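Local coordinates for MutT/nudix family protein (Streptococcus pneumoniae, PDB 4HFQ), which hydrolyses UDP-X substrates as a Nudix-family diphosphatase, acting on precursors of peptidoglycan biosynthesis, at residues T118-K123 and C150-G155. Sequence-based numbering, arbitrary orientation. Where two conformers were deposited one is given.
Sequences TGFKAK and CKLLDG
Lys123 and Lys151 form a hydrogen-bonded pair between two antiparallel strands. Lys123 N donates to Lys151 O at 2.8 Å, and Lys151 N returns the bond to Lys123 O. Lys123 O also receives a CA-H...O contact from Cys150.

Ala122 and Leu152 follow as a non-hydrogen-bonded pair. Beyond them a beta bulge shifts the register by one residue, so that Phe120 pairs with Gly155. Lys121 still has both backbone groups satisfied across the bulge. Lys121 N donates to Asp154 O at 2.9 Å. Lys121 O accepts from Leu153 N at 2.8 Å; this bond is nearly straight (170°), but the donor sits above the carbonyl plane.

Phe120 CG stands anti to the carbonyl carbon, beside the backbone N (chi1 -73°), which carries the ring toward 150-155. There Gly155 C lies over one face and Leu152 CD1 over the other, both toward the rim. Leu153 O meets its edge, 3.5 Å from Phe120 CD2. Leu152 CD2 touches Phe120 CB at 3.9 Å and also reaches Ala122 CB.

Thr118 OG1 accepts from Phe120 N (3.1 Å) in an ST turn and is hydrogen-bonded to Ile114 O as well. Thr118 ends helix 106-118, and Gly119, with positive phi, leads into strand 120-132. Ala122, Cys150 and Leu152 rest on Ile114 of that helix. Leu152 also touches Ile76 and Glu78 of strand 69-78, the parallel neighbour of strand 143-153 in the Nudix domain's mixed sheet.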
loop_
_atom_site.group_PDB
_atom_site.type_symbol
_atom_site.label_atom_id
_atom_site.label_comp_id
_atom_site.label_asym_id
_atom_site.label_seq_id
_atom_site.Cartn_x
_atom_site.Cartn_y
_atom_site.Cartn_z
ATOM N N THR A 118 16.789 -7.553 17.236
ATOM C CA THR A 118 18.022 -8.342 17.131
ATOM C C THR A 118 19.089 -7.955 18.148
ATOM O O THR A 118 20.014 -8.749 18.389
ATOM C CB THR A 118 18.678 -8.250 15.752
ATOM O OG1 THR A 118 19.274 -6.964 15.597
ATOM C CG2 THR A 118 17.671 -8.497 14.613
ATOM N N GLY A 119 18.996 -6.749 18.702
ATOM C CA GLY A 119 19.990 -6.238 19.647
ATOM C C GLY A 119 21.146 -5.534 18.961
ATOM O O GLY A 119 22.118 -5.152 19.625
ATOM N N PHE A 120 21.061 -5.369 17.642
ATOM C CA PHE A 120 22.153 -4.769 16.875
ATOM C C PHE A 120 21.831 -3.430 16.230
ATOM O O PHE A 120 20.721 -3.213 15.720
ATOM C CB PHE A 120 22.605 -5.717 15.779
ATOM C CG PHE A 120 23.377 -6.899 16.286
ATOM C CD1 PHE A 120 22.719 -8.031 16.739
ATOM C CD2 PHE A 120 24.767 -6.873 16.308
ATOM C CE1 PHE A 120 23.428 -9.122 17.215
ATOM C CE2 PHE A 120 25.487 -7.968 16.782
ATOM C CZ PHE A 120 24.813 -9.090 17.230
ATOM N N LYS A 121 22.813 -2.535 16.254
ATOM C CA LYS A 121 22.812 -1.365 15.378
ATOM C C LYS A 121 23.015 -1.895 13.970
ATOM O O LYS A 121 23.517 -3.009 13.789
ATOM C CB LYS A 121 23.959 -0.423 15.734
ATOM C CG LYS A 121 23.991 0.023 17.190
ATOM C CD LYS A 121 22.992 1.123 17.487
ATOM C CE LYS A 121 23.503 1.968 18.642
ATOM N NZ LYS A 121 22.426 2.811 19.224
ATOM N N ALA A 122 22.606 -1.125 12.967
ATOM C CA ALA A 122 22.708 -1.589 11.593
ATOM C C ALA A 122 22.832 -0.431 10.619
ATOM O O ALA A 122 22.688 0.725 11.002
ATOM C CB ALA A 122 21.484 -2.435 11.226
ATOM N N LYS A 123 23.100 -0.772 9.362
ATOM C CA LYS A 123 23.183 0.154 8.247
ATOM C C LYS A 123 22.197 -0.361 7.200
ATOM O O LYS A 123 22.118 -1.571 6.992
ATOM C CB LYS A 123 24.606 0.132 7.674
ATOM C CG LYS A 123 24.771 0.768 6.306
ATOM C CD LYS A 123 26.192 0.600 5.788
ATOM C CE LYS A 123 26.260 0.844 4.288
ATOM N NZ LYS A 123 25.620 2.126 3.884
ATOM N N CYS A 150 20.426 -4.890 4.642
ATOM C CA CYS A 150 21.073 -4.223 5.780
ATOM C C CYS A 150 22.288 -4.991 6.263
ATOM O O CYS A 150 22.390 -6.195 6.075
ATOM C CB CYS A 150 20.113 -4.042 6.965
ATOM S SG CYS A 150 18.579 -3.185 6.601
ATOM N N LYS A 151 23.200 -4.256 6.887
ATOM C CA LYS A 151 24.385 -4.844 7.504
ATOM C C LYS A 151 24.349 -4.546 8.997
ATOM O O LYS A 151 24.069 -3.412 9.396
ATOM C CB LYS A 151 25.631 -4.252 6.850
ATOM C CG LYS A 151 26.946 -4.637 7.521
ATOM C CD LYS A 151 28.127 -3.980 6.829
ATOM C CE LYS A 151 29.410 -4.267 7.600
ATOM N NZ LYS A 151 30.648 -3.934 6.838
ATOM N N LEU A 152 24.607 -5.561 9.827
ATOM C CA LEU A 152 24.639 -5.383 11.280
ATOM C C LEU A 152 25.973 -4.779 11.710
ATOM O O LEU A 152 27.002 -5.055 11.095
ATOM C CB LEU A 152 24.364 -6.701 12.019
ATOM C CG LEU A 152 22.994 -7.343 11.756
ATOM C CD1 LEU A 152 22.809 -8.601 12.594
ATOM C CD2 LEU A 152 21.865 -6.364 12.030
ATOM N N LEU A 153 25.915 -3.910 12.715
ATOM C CA LEU A 153 27.102 -3.250 13.272
ATOM C C LEU A 153 27.329 -3.748 14.712
ATOM O O LEU A 153 27.353 -4.954 14.938
ATOM C CB LEU A 153 26.977 -1.717 13.156
ATOM C CG LEU A 153 26.604 -1.140 11.781
ATOM C CD1 LEU A 153 26.227 0.335 11.854
ATOM C CD2 LEU A 153 27.707 -1.368 10.750
ATOM N N ASP A 154 27.471 -2.854 15.688
ATOM C CA ASP A 154 27.684 -3.281 17.077
ATOM C C ASP A 154 26.409 -3.771 17.752
ATOM O O ASP A 154 25.318 -3.293 17.460
ATOM C CB ASP A 154 28.273 -2.148 17.926
ATOM C CG ASP A 154 29.663 -1.735 17.475
ATOM O OD1 ASP A 154 30.528 -2.615 17.276
ATOM O OD2 ASP A 154 29.895 -0.516 17.334
ATOM N N GLY A 155 26.567 -4.716 18.672
ATOM C CA GLY A 155 25.477 -5.180 19.511
ATOM C C GLY A 155 25.587 -6.649 19.866
ATOM O O GLY A 155 26.658 -7.263 19.746
#